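Local coordinates for sugar ABC transporter substrate-binding protein, BlMnBP1 (Bifidobacterium animalis subsp. lactis ATCC 27673, PDB 6I5R), which binds manno-oligosaccharides such as mannobiose outside the cell and probably delivers them to an ABC transporter for uptake during growth on beta-mannan, at residues D96-M101 / G324-I329; T192-D197 / E258-T263; Q313-A318 / V376-D381. All coordinates share one frame; numbering follows the deposited sequence.

Contact 1 of 3, residues D96-M101 / G324-I329; sequences DSWDIM and GINKNI
Two first torsions bring Trp98 and Asn326 face to face: the indole CG sits between its own backbone N and carbonyl carbon (chi1 58°), and the amide carbon of Asn326 points directly away from its backbone N (chi1 -171°). The amide therefore lies flat on the indole, the two planes only 7° apart. Asn326 CB rests over the six-membered ring, 3.4 Å from its centroid, while ND2 is offset toward the rim. Met101 CE covers the opposite face, so the indole is held between a methyl group and an amide. From its stacked position Asn326 ND2 also donates to Trp98 O at 3.0 Å, a nearly straight bond, and its second partner is the carbonyl of Asn95. OD1 closes an Asx turn by accepting from Asn328 N at 2.9 Å. Both ends of the amide are thus engaged, which fixes its rotation at the start of the type I turn from Asn326 to Ile329. Beside it, Ile329 CD1 packs against Asp99 OD1, whose other oxygen, OD2, accepts from the backbone N of Thr41. The backbones pair as antiparallel strands: Met101 and Gly324 form a hydrogen-bonded pair, with Gly324 N 2.8 Å from Met101 O, and Ile100 faces Ile325 in the adjoining non-hydrogen-bonded pair. This buried junction belongs to the sheet of the solute-binding protein fold. Strand 38-44 flanks 100-102 in parallel, helix 331-346 packs on Asp99 and Ile100, and helix 83-93 packs on Trp98 and Met101.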
loop_
_atom_site.group_PDB
_atom_site.type_symbol
_atom_site.label_atom_id
_atom_site.label_comp_id
_atom_site.label_asym_id
_atom_site.label_seq_id
_atom_site.Cartn_x
_atom_site.Cartn_y
_atom_site.Cartn_z
ATOM N N ASP A 96 15.798 12.665 -17.698
ATOM C CA ASP A 96 15.458 13.753 -16.789
ATOM C C ASP A 96 14.036 14.266 -17.018
ATOM O O ASP A 96 13.723 15.415 -16.706
ATOM C CB ASP A 96 16.476 14.892 -16.905
ATOM C CG ASP A 96 16.580 15.450 -18.308
ATOM O OD1 ASP A 96 15.807 15.010 -19.171
ATOM O OD2 ASP A 96 17.421 16.358 -18.564
ATOM N N SER A 97 13.156 13.414 -17.529
ATOM C CA SER A 97 11.788 13.817 -17.862
ATOM C C SER A 97 10.847 13.855 -16.675
ATOM O O SER A 97 9.661 14.113 -16.857
ATOM C CB SER A 97 11.201 12.857 -18.880
ATOM O OG SER A 97 11.069 11.572 -18.307
ATOM N N TRP A 98 11.317 13.506 -15.492
ATOM C CA TRP A 98 10.518 13.542 -14.278
ATOM C C TRP A 98 11.464 14.013 -13.193
ATOM O O TRP A 98 12.673 13.844 -13.305
ATOM C CB TRP A 98 9.912 12.168 -13.936
ATOM C CG TRP A 98 10.954 11.123 -13.766
ATOM C CD1 TRP A 98 11.586 10.418 -14.757
ATOM C CD2 TRP A 98 11.514 10.659 -12.528
ATOM N NE1 TRP A 98 12.505 9.550 -14.207
ATOM C CE2 TRP A 98 12.490 9.691 -12.845
ATOM C CE3 TRP A 98 11.287 10.972 -11.191
ATOM C CZ2 TRP A 98 13.227 9.038 -11.877
ATOM C CZ3 TRP A 98 12.022 10.313 -10.225
ATOM C CH2 TRP A 98 12.982 9.357 -10.578
ATOM N N ASP A 99 10.922 14.611 -12.166
ATOM C CA ASP A 99 11.734 15.085 -11.056
ATOM C C ASP A 99 11.416 14.381 -9.755
ATOM O O ASP A 99 12.336 14.054 -9.002
ATOM C CB ASP A 99 11.526 16.586 -10.894
ATOM C CG ASP A 99 12.019 17.359 -12.119
ATOM O OD1 ASP A 99 13.259 17.475 -12.288
ATOM O OD2 ASP A 99 11.172 17.806 -12.924
ATOM N N ILE A 100 10.138 14.160 -9.490
ATOM C CA ILE A 100 9.664 13.338 -8.383
ATOM C C ILE A 100 8.689 12.319 -8.949
ATOM O O ILE A 100 7.818 12.685 -9.740
ATOM C CB ILE A 100 8.923 14.160 -7.315
ATOM C CG1 ILE A 100 9.792 15.226 -6.695
ATOM C CG2 ILE A 100 8.353 13.219 -6.218
ATOM C CD1 ILE A 100 8.942 16.313 -6.086
ATOM N N MET A 101 8.798 11.060 -8.507
ATOM C CA MET A 101 7.748 10.074 -8.736
ATOM C C MET A 101 7.494 9.305 -7.443
ATOM O O MET A 101 8.294 9.343 -6.500
ATOM C CB MET A 101 8.086 9.078 -9.859
ATOM C CG MET A 101 9.199 8.137 -9.543
ATOM S SD MET A 101 9.259 6.683 -10.624
ATOM C CE MET A 101 9.548 7.507 -12.221
ATOM N N GLY A 324 10.239 9.676 -4.457
ATOM C CA GLY A 324 11.636 9.576 -4.815
ATOM C C GLY A 324 11.983 10.624 -5.851
ATOM O O GLY A 324 11.149 11.021 -6.664
ATOM N N ILE A 325 13.236 11.075 -5.793
ATOM C CA ILE A 325 13.748 12.172 -6.612
ATOM C C ILE A 325 14.760 11.622 -7.607
ATOM O O ILE A 325 15.640 10.830 -7.247
ATOM C CB ILE A 325 14.391 13.274 -5.747
ATOM C CG1 ILE A 325 13.339 13.889 -4.820
ATOM C CG2 ILE A 325 14.991 14.364 -6.603
ATOM C CD1 ILE A 325 13.892 14.694 -3.701
ATOM N N ASN A 326 14.649 12.081 -8.853
ATOM C CA ASN A 326 15.463 11.591 -9.964
ATOM C C ASN A 326 16.923 12.031 -9.807
ATOM O O ASN A 326 17.216 13.232 -9.832
ATOM C CB ASN A 326 14.863 12.133 -11.268
ATOM C CG ASN A 326 15.468 11.531 -12.516
ATOM O OD1 ASN A 326 16.444 10.807 -12.467
ATOM N ND2 ASN A 326 14.878 11.869 -13.669
ATOM N N LYS A 327 17.834 11.092 -9.679
ATOM C CA LYS A 327 19.208 11.507 -9.556
ATOM C C LYS A 327 19.753 12.167 -10.829
ATOM O O LYS A 327 20.764 12.816 -10.787
ATOM C CB LYS A 327 20.095 10.329 -9.206
ATOM C CG LYS A 327 19.962 9.209 -10.157
ATOM C CD LYS A 327 20.629 9.523 -11.447
ATOM C CE LYS A 327 21.154 8.291 -12.116
ATOM N NZ LYS A 327 22.450 8.587 -12.780
ATOM N N ASN A 328 19.076 11.988 -11.949
ATOM C CA ASN A 328 19.594 12.527 -13.205
ATOM C C ASN A 328 19.389 14.028 -13.348
ATOM O O ASN A 328 19.955 14.639 -14.263
ATOM C CB ASN A 328 18.921 11.849 -14.394
ATOM C CG ASN A 328 19.282 10.394 -14.522
ATOM O OD1 ASN A 328 20.369 9.991 -14.168
ATOM N ND2 ASN A 328 18.382 9.607 -15.089
ATOM N N ILE A 329 18.563 14.640 -12.514
ATOM C CA ILE A 329 18.215 16.029 -12.764
ATOM C C ILE A 329 19.238 16.969 -12.132
ATOM O O ILE A 329 20.092 16.551 -11.338
ATOM C CB ILE A 329 16.789 16.346 -12.273
ATOM C CG1 ILE A 329 16.746 16.415 -10.736
ATOM C CG2 ILE A 329 15.795 15.331 -12.839
ATOM C CD1 ILE A 329 15.365 16.487 -10.181
#

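Contact 2 of 3, residues T192-D197 / E258-T263; sequences TNFVED and EDYSTT. With ZN (zinc ion), chain G; ZN (zinc ion), chain L.
Thr263, Tyr260 and Phe194 bury the most surface where the loop leading into helix 197-201 meets the loop that precedes helix 265-273. Thr263 OG1 lies between its backbone N and carbonyl carbon (chi1 61°), where it accepts a hydrogen bond from Val195 N at 3.0 Å. This N-H belongs to the type I turn from Asn193 to Glu196. A water 2.8 Å from Thr263 OG1 also donates to Asn193 OD1, adding a second link between the loops. Val195 lies alongside Thr263, and its CG2 comes 3.3 Å from Ser261 O.

The aromatic pair is edge-to-face. Tyr260 turns its edge to the Phe194 ring, with CD1 over the ring centre and the planes at 51°; the centroids are 4.6 Å apart. Tyr260 O lies 3.2 Å from Phe194 CD1, and Val415 of helix 409-420 touches the side chains of both aromatics. Within 258-263, Asp259 OD1 accepts from both the N and OG of Ser261, and the bond to N closes an Asx turn.

Glu196, the last residue of the turn and N-cap of the helix, and Asp197 after it bind two different zinc ions, through OE1 and OD1. Glu196 OE1 also accepts from NE1 of Trp198, a residue of the glycan pocket. With Thr263 OG1 gripped by Val195 N and a water, the turn is tied to the second loop through neutral groups, leaving the carboxylates of Glu196 and Asp197 to coordinate metal.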
loop_
_atom_site.group_PDB
_atom_site.type_symbol
_atom_site.label_atom_id
_atom_site.label_comp_id
_atom_site.label_asym_id
_atom_site.label_seq_id
_atom_site.Cartn_x
_atom_site.Cartn_y
_atom_site.Cartn_z
ATOM N N THR A 192 -14.018 -8.088 -5.803
ATOM C CA THR A 192 -12.608 -8.383 -5.912
ATOM C C THR A 192 -11.813 -7.279 -6.592
ATOM O O THR A 192 -10.616 -7.207 -6.364
ATOM C CB THR A 192 -12.340 -9.658 -6.720
ATOM O OG1 THR A 192 -12.829 -9.467 -8.057
ATOM C CG2 THR A 192 -12.979 -10.856 -6.099
ATOM N N ASN A 193 -12.451 -6.444 -7.421
ATOM C CA ASN A 193 -11.740 -5.516 -8.307
ATOM C C ASN A 193 -10.635 -6.251 -9.056
ATOM O O ASN A 193 -9.533 -5.741 -9.248
ATOM C CB ASN A 193 -11.187 -4.316 -7.544
ATOM C CG ASN A 193 -12.186 -3.167 -7.488
ATOM O OD1 ASN A 193 -12.655 -2.715 -8.523
ATOM N ND2 ASN A 193 -12.537 -2.723 -6.278
ATOM N N PHE A 194 -10.973 -7.453 -9.510
ATOM C CA PHE A 194 -10.060 -8.294 -10.272
ATOM C C PHE A 194 -9.336 -7.507 -11.361
ATOM O O PHE A 194 -8.147 -7.725 -11.604
ATOM C CB PHE A 194 -10.878 -9.457 -10.870
ATOM C CG PHE A 194 -10.126 -10.333 -11.815
ATOM C CD1 PHE A 194 -10.039 -10.005 -13.172
ATOM C CD2 PHE A 194 -9.548 -11.511 -11.378
ATOM C CE1 PHE A 194 -9.356 -10.825 -14.048
ATOM C CE2 PHE A 194 -8.865 -12.331 -12.256
ATOM C CZ PHE A 194 -8.776 -11.975 -13.602
ATOM N N VAL A 195 -10.027 -6.572 -12.015
ATOM C CA VAL A 195 -9.443 -5.997 -13.222
ATOM C C VAL A 195 -8.263 -5.088 -12.885
ATOM O O VAL A 195 -7.366 -4.905 -13.710
ATOM C CB VAL A 195 -10.509 -5.253 -14.056
ATOM C CG1 VAL A 195 -9.886 -4.232 -15.037
ATOM C CG2 VAL A 195 -11.359 -6.254 -14.831
ATOM N N GLU A 196 -8.243 -4.499 -11.695
ATOM C CA GLU A 196 -7.134 -3.647 -11.277
ATOM C C GLU A 196 -6.016 -4.525 -10.721
ATOM O O GLU A 196 -6.156 -5.147 -9.660
ATOM C CB GLU A 196 -7.591 -2.630 -10.238
ATOM C CG GLU A 196 -8.650 -1.669 -10.693
ATOM C CD GLU A 196 -8.214 -0.776 -11.853
ATOM O OE1 GLU A 196 -7.130 -0.160 -11.811
ATOM O OE2 GLU A 196 -8.986 -0.683 -12.817
ATOM N N ASP A 197 -4.897 -4.573 -11.422
ATOM C CA ASP A 197 -3.779 -5.363 -10.940
ATOM C C ASP A 197 -3.396 -4.977 -9.512
ATOM O O ASP A 197 -3.098 -5.852 -8.686
ATOM C CB ASP A 197 -2.579 -5.224 -11.886
ATOM C CG ASP A 197 -2.775 -6.008 -13.163
ATOM O OD1 ASP A 197 -3.939 -6.129 -13.583
ATOM O OD2 ASP A 197 -1.776 -6.542 -13.713
ATOM N N GLU A 258 -20.457 -11.511 -9.815
ATOM C CA GLU A 258 -20.807 -12.538 -10.791
ATOM C C GLU A 258 -19.686 -12.720 -11.809
ATOM O O GLU A 258 -19.367 -13.847 -12.216
ATOM C CB GLU A 258 -22.127 -12.182 -11.504
ATOM C CG GLU A 258 -22.329 -13.035 -12.784
ATOM C CD GLU A 258 -23.748 -13.658 -12.889
ATOM O OE1 GLU A 258 -24.722 -13.157 -12.227
ATOM O OE2 GLU A 258 -23.915 -14.644 -13.657
ATOM N N ASP A 259 -19.136 -11.612 -12.288
ATOM C CA ASP A 259 -18.150 -11.642 -13.359
ATOM C C ASP A 259 -16.902 -10.871 -12.985
ATOM O O ASP A 259 -16.873 -9.654 -13.152
ATOM C CB ASP A 259 -18.708 -11.088 -14.672
ATOM C CG ASP A 259 -17.743 -11.283 -15.831
ATOM O OD1 ASP A 259 -16.702 -11.935 -15.640
ATOM O OD2 ASP A 259 -18.030 -10.792 -16.940
ATOM N N TYR A 260 -15.875 -11.591 -12.537
ATOM C CA TYR A 260 -14.635 -10.936 -12.169
ATOM C C TYR A 260 -13.945 -10.269 -13.355
ATOM O O TYR A 260 -13.181 -9.341 -13.144
ATOM C CB TYR A 260 -13.702 -11.951 -11.502
ATOM C CG TYR A 260 -13.282 -13.096 -12.380
ATOM C CD1 TYR A 260 -12.339 -12.923 -13.380
ATOM C CD2 TYR A 260 -13.816 -14.367 -12.207
ATOM C CE1 TYR A 260 -11.949 -13.962 -14.183
ATOM C CE2 TYR A 260 -13.429 -15.420 -13.032
ATOM C CZ TYR A 260 -12.499 -15.199 -14.016
ATOM O OH TYR A 260 -12.084 -16.233 -14.835
ATOM N N SER A 261 -14.213 -10.685 -14.590
ATOM C CA SER A 261 -13.438 -10.152 -15.706
ATOM C C SER A 261 -13.872 -8.746 -16.088
ATOM O O SER A 261 -13.183 -8.090 -16.878
ATOM C CB SER A 261 -13.542 -11.077 -16.927
ATOM O OG SER A 261 -14.822 -10.965 -17.518
ATOM N N THR A 262 -14.962 -8.248 -15.521
ATOM C CA THR A 262 -15.458 -6.938 -15.888
ATOM C C THR A 262 -15.713 -6.057 -14.667
ATOM O O THR A 262 -16.527 -5.139 -14.728
ATOM C CB THR A 262 -16.731 -7.065 -16.731
ATOM O OG1 THR A 262 -17.792 -7.593 -15.931
ATOM C CG2 THR A 262 -16.525 -7.976 -17.908
ATOM N N THR A 263 -15.007 -6.288 -13.560
ATOM C CA THR A 263 -15.137 -5.362 -12.444
ATOM C C THR A 263 -14.693 -3.963 -12.851
ATOM O O THR A 263 -13.912 -3.772 -13.793
ATOM C CB THR A 263 -14.308 -5.805 -11.241
ATOM O OG1 THR A 263 -12.921 -5.848 -11.569
ATOM C CG2 THR A 263 -14.788 -7.161 -10.763
HETATM ZN ZN ZN G . -4.349 -6.457 -15.654
HETATM ZN ZN ZN L . -6.027 0.587 -13.584
HETATM O O HOH W 1 -11.699 -3.446 -10.967
HETATM O O HOH W 2 -6.342 -6.691 -15.201
HETATM O O HOH W 3 -7.693 -0.415 -15.194
HETATM O O HOH W 4 -3.740 -8.464 -15.508
HETATM O O HOH W 5 -6.239 2.224 -13.272
HETATM O O HOH W 6 -4.471 0.620 -12.677
#

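Contact 3 of 3, residues Q313-A318 / V376-D381; sequences QYATIA and VELITD
Strands 314-318 and 377-379 run parallel, their axes 31° apart and 4.7 Å at closest approach, in a short parallel beta ladder within the large mixed sheet of this solute-binding protein. Four backbone bonds step along it, from Glu377 N to Gln313 O, through Ala315, which donates to Glu377 O and accepts from Ile379 N, to Ile317 N with Ile379 O at 2.7 Å.

On the face carrying Tyr314, Thr316 and Ile379, the tyrosine ring lies alongside Glu377, with CD2 3.7 Å from Glu377 CB. Ile379 CG1 sits between its own N and carbonyl carbon (chi1 51°), which carries CD1 to within 3.9 Å of Tyr314 CD2. On the other face Ala315 CB meets Leu378 CD2 at 3.9 Å. Ala315 CB also touches Val376 CG1, and the side chains of Ile317 and Leu378 cross at a slant, CD1 of the former meeting CB of the latter. Asn210 OD1 accepts from Thr316 N, and Asp381 packs against helix 217-224.

Beyond the last backbone bond, water links the segments. One water joins Ile317 O to Asp381 N, and two more each link Thr316 OG1 to Asp381 OD1, the nearer lying 2.6 Å from OG1 and 2.7 Å from OD1.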
loop_
_atom_site.group_PDB
_atom_site.type_symbol
_atom_site.label_atom_id
_atom_site.label_comp_id
_atom_site.label_asym_id
_atom_site.label_seq_id
_atom_site.Cartn_x
_atom_site.Cartn_y
_atom_site.Cartn_z
ATOM N N GLN A 313 -5.319 -9.528 17.299
ATOM C CA GLN A 313 -5.286 -9.108 15.909
ATOM C C GLN A 313 -4.164 -8.100 15.736
ATOM O O GLN A 313 -3.857 -7.334 16.653
ATOM C CB GLN A 313 -6.616 -8.496 15.496
ATOM C CG GLN A 313 -7.724 -9.499 15.492
ATOM C CD GLN A 313 -8.867 -9.044 14.660
ATOM O OE1 GLN A 313 -9.072 -9.533 13.538
ATOM N NE2 GLN A 313 -9.649 -8.131 15.197
ATOM N N TYR A 314 -3.544 -8.125 14.551
ATOM C CA TYR A 314 -2.420 -7.267 14.214
ATOM C C TYR A 314 -2.681 -6.543 12.901
ATOM O O TYR A 314 -3.358 -7.065 12.004
ATOM C CB TYR A 314 -1.128 -8.064 14.065
ATOM C CG TYR A 314 -0.609 -8.654 15.335
ATOM C CD1 TYR A 314 -1.136 -9.821 15.826
ATOM C CD2 TYR A 314 0.432 -8.050 16.045
ATOM C CE1 TYR A 314 -0.671 -10.387 16.994
ATOM C CE2 TYR A 314 0.917 -8.612 17.214
ATOM C CZ TYR A 314 0.335 -9.781 17.690
ATOM O OH TYR A 314 0.774 -10.381 18.840
ATOM N N ALA A 315 -2.142 -5.331 12.801
ATOM C CA ALA A 315 -2.178 -4.561 11.566
ATOM C C ALA A 315 -0.847 -3.840 11.414
ATOM O O ALA A 315 -0.399 -3.143 12.332
ATOM C CB ALA A 315 -3.350 -3.565 11.566
ATOM N N THR A 316 -0.210 -4.024 10.259
ATOM C CA THR A 316 1.047 -3.355 9.951
ATOM C C THR A 316 0.769 -1.954 9.427
ATOM O O THR A 316 -0.105 -1.769 8.581
ATOM C CB THR A 316 1.832 -4.129 8.888
ATOM O OG1 THR A 316 2.177 -5.425 9.400
ATOM C CG2 THR A 316 3.076 -3.357 8.467
ATOM N N ILE A 317 1.487 -0.975 9.936
ATOM C CA ILE A 317 1.488 0.358 9.347
ATOM C C ILE A 317 2.674 0.459 8.417
ATOM O O ILE A 317 3.810 0.146 8.807
ATOM C CB ILE A 317 1.545 1.450 10.412
ATOM C CG1 ILE A 317 0.262 1.419 11.223
ATOM C CG2 ILE A 317 1.724 2.766 9.741
ATOM C CD1 ILE A 317 0.439 2.128 12.523
ATOM N N ALA A 318 2.411 0.879 7.187
ATOM C CA ALA A 318 3.441 0.936 6.173
ATOM C C ALA A 318 3.157 2.132 5.280
ATOM O O ALA A 318 2.080 2.736 5.339
ATOM C CB ALA A 318 3.516 -0.376 5.380
ATOM N N VAL A 376 -6.399 -3.665 18.580
ATOM C CA VAL A 376 -5.492 -4.175 17.556
ATOM C C VAL A 376 -4.064 -3.739 17.859
ATOM O O VAL A 376 -3.809 -2.588 18.203
ATOM C CB VAL A 376 -5.936 -3.691 16.159
ATOM C CG1 VAL A 376 -4.872 -4.007 15.151
ATOM C CG2 VAL A 376 -7.261 -4.346 15.789
ATOM N N GLU A 377 -3.112 -4.653 17.700
ATOM C CA GLU A 377 -1.709 -4.307 17.883
ATOM C C GLU A 377 -1.206 -3.746 16.563
ATOM O O GLU A 377 -1.154 -4.461 15.554
ATOM C CB GLU A 377 -0.881 -5.505 18.321
ATOM C CG GLU A 377 0.458 -5.070 18.894
ATOM C CD GLU A 377 0.336 -4.394 20.267
ATOM O OE1 GLU A 377 -0.632 -4.740 21.000
ATOM O OE2 GLU A 377 1.188 -3.520 20.589
ATOM N N LEU A 378 -0.871 -2.459 16.559
ATOM C CA LEU A 378 -0.359 -1.808 15.364
ATOM C C LEU A 378 1.162 -1.915 15.364
ATOM O O LEU A 378 1.821 -1.444 16.298
ATOM C CB LEU A 378 -0.783 -0.346 15.314
ATOM C CG LEU A 378 -2.273 -0.041 15.308
ATOM C CD1 LEU A 378 -2.496 1.443 15.392
ATOM C CD2 LEU A 378 -2.887 -0.637 14.075
ATOM N N ILE A 379 1.713 -2.515 14.310
ATOM C CA ILE A 379 3.134 -2.824 14.222
ATOM C C ILE A 379 3.677 -2.289 12.900
ATOM O O ILE A 379 2.932 -1.978 11.984
ATOM C CB ILE A 379 3.424 -4.338 14.332
ATOM C CG1 ILE A 379 2.554 -5.159 13.363
ATOM C CG2 ILE A 379 3.237 -4.822 15.774
ATOM C CD1 ILE A 379 2.886 -6.677 13.402
ATOM N N THR A 380 5.001 -2.241 12.799
ATOM C CA THR A 380 5.685 -1.929 11.556
ATOM C C THR A 380 6.716 -3.011 11.266
ATOM O O THR A 380 7.226 -3.678 12.173
ATOM C CB THR A 380 6.399 -0.580 11.603
ATOM O OG1 THR A 380 7.386 -0.632 12.637
ATOM C CG2 THR A 380 5.398 0.525 11.864
ATOM N N ASP A 381 7.012 -3.175 9.987
ATOM C CA ASP A 381 7.963 -4.193 9.571
ATOM C C ASP A 381 9.358 -3.845 10.087
ATOM O O ASP A 381 9.896 -2.774 9.792
ATOM C CB ASP A 381 7.973 -4.323 8.047
ATOM C CG ASP A 381 6.798 -5.080 7.507
ATOM O OD1 ASP A 381 6.113 -5.774 8.282
ATOM O OD2 ASP A 381 6.589 -5.026 6.276
HETATM O O HOH W 7 3.648 -6.668 7.670
HETATM O O HOH W 8 4.649 -6.028 10.960
HETATM O O HOH W 9 6.075 -1.315 8.000
#

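Contacts 1 and 3 lie at the two ends of strand 314-325, which pairs with 377-379 in parallel at its start and with 100-102 antiparallel at its end. Their centres are 32 Å apart, on opposite sides of the chain's centre. Between their segments the strand leads into Asp320 and Tyr321 of the glycan pocket. Contact 2 does not touch either of the others: its nearest atoms are about 17 Å from contact 1 and about 16 Å from contact 3. It comes closest to the sugar, with the Asn193 side chain about 9 Å from a bound mannose unit, against about 12 Å for Met101 and 13 Å for Ile317.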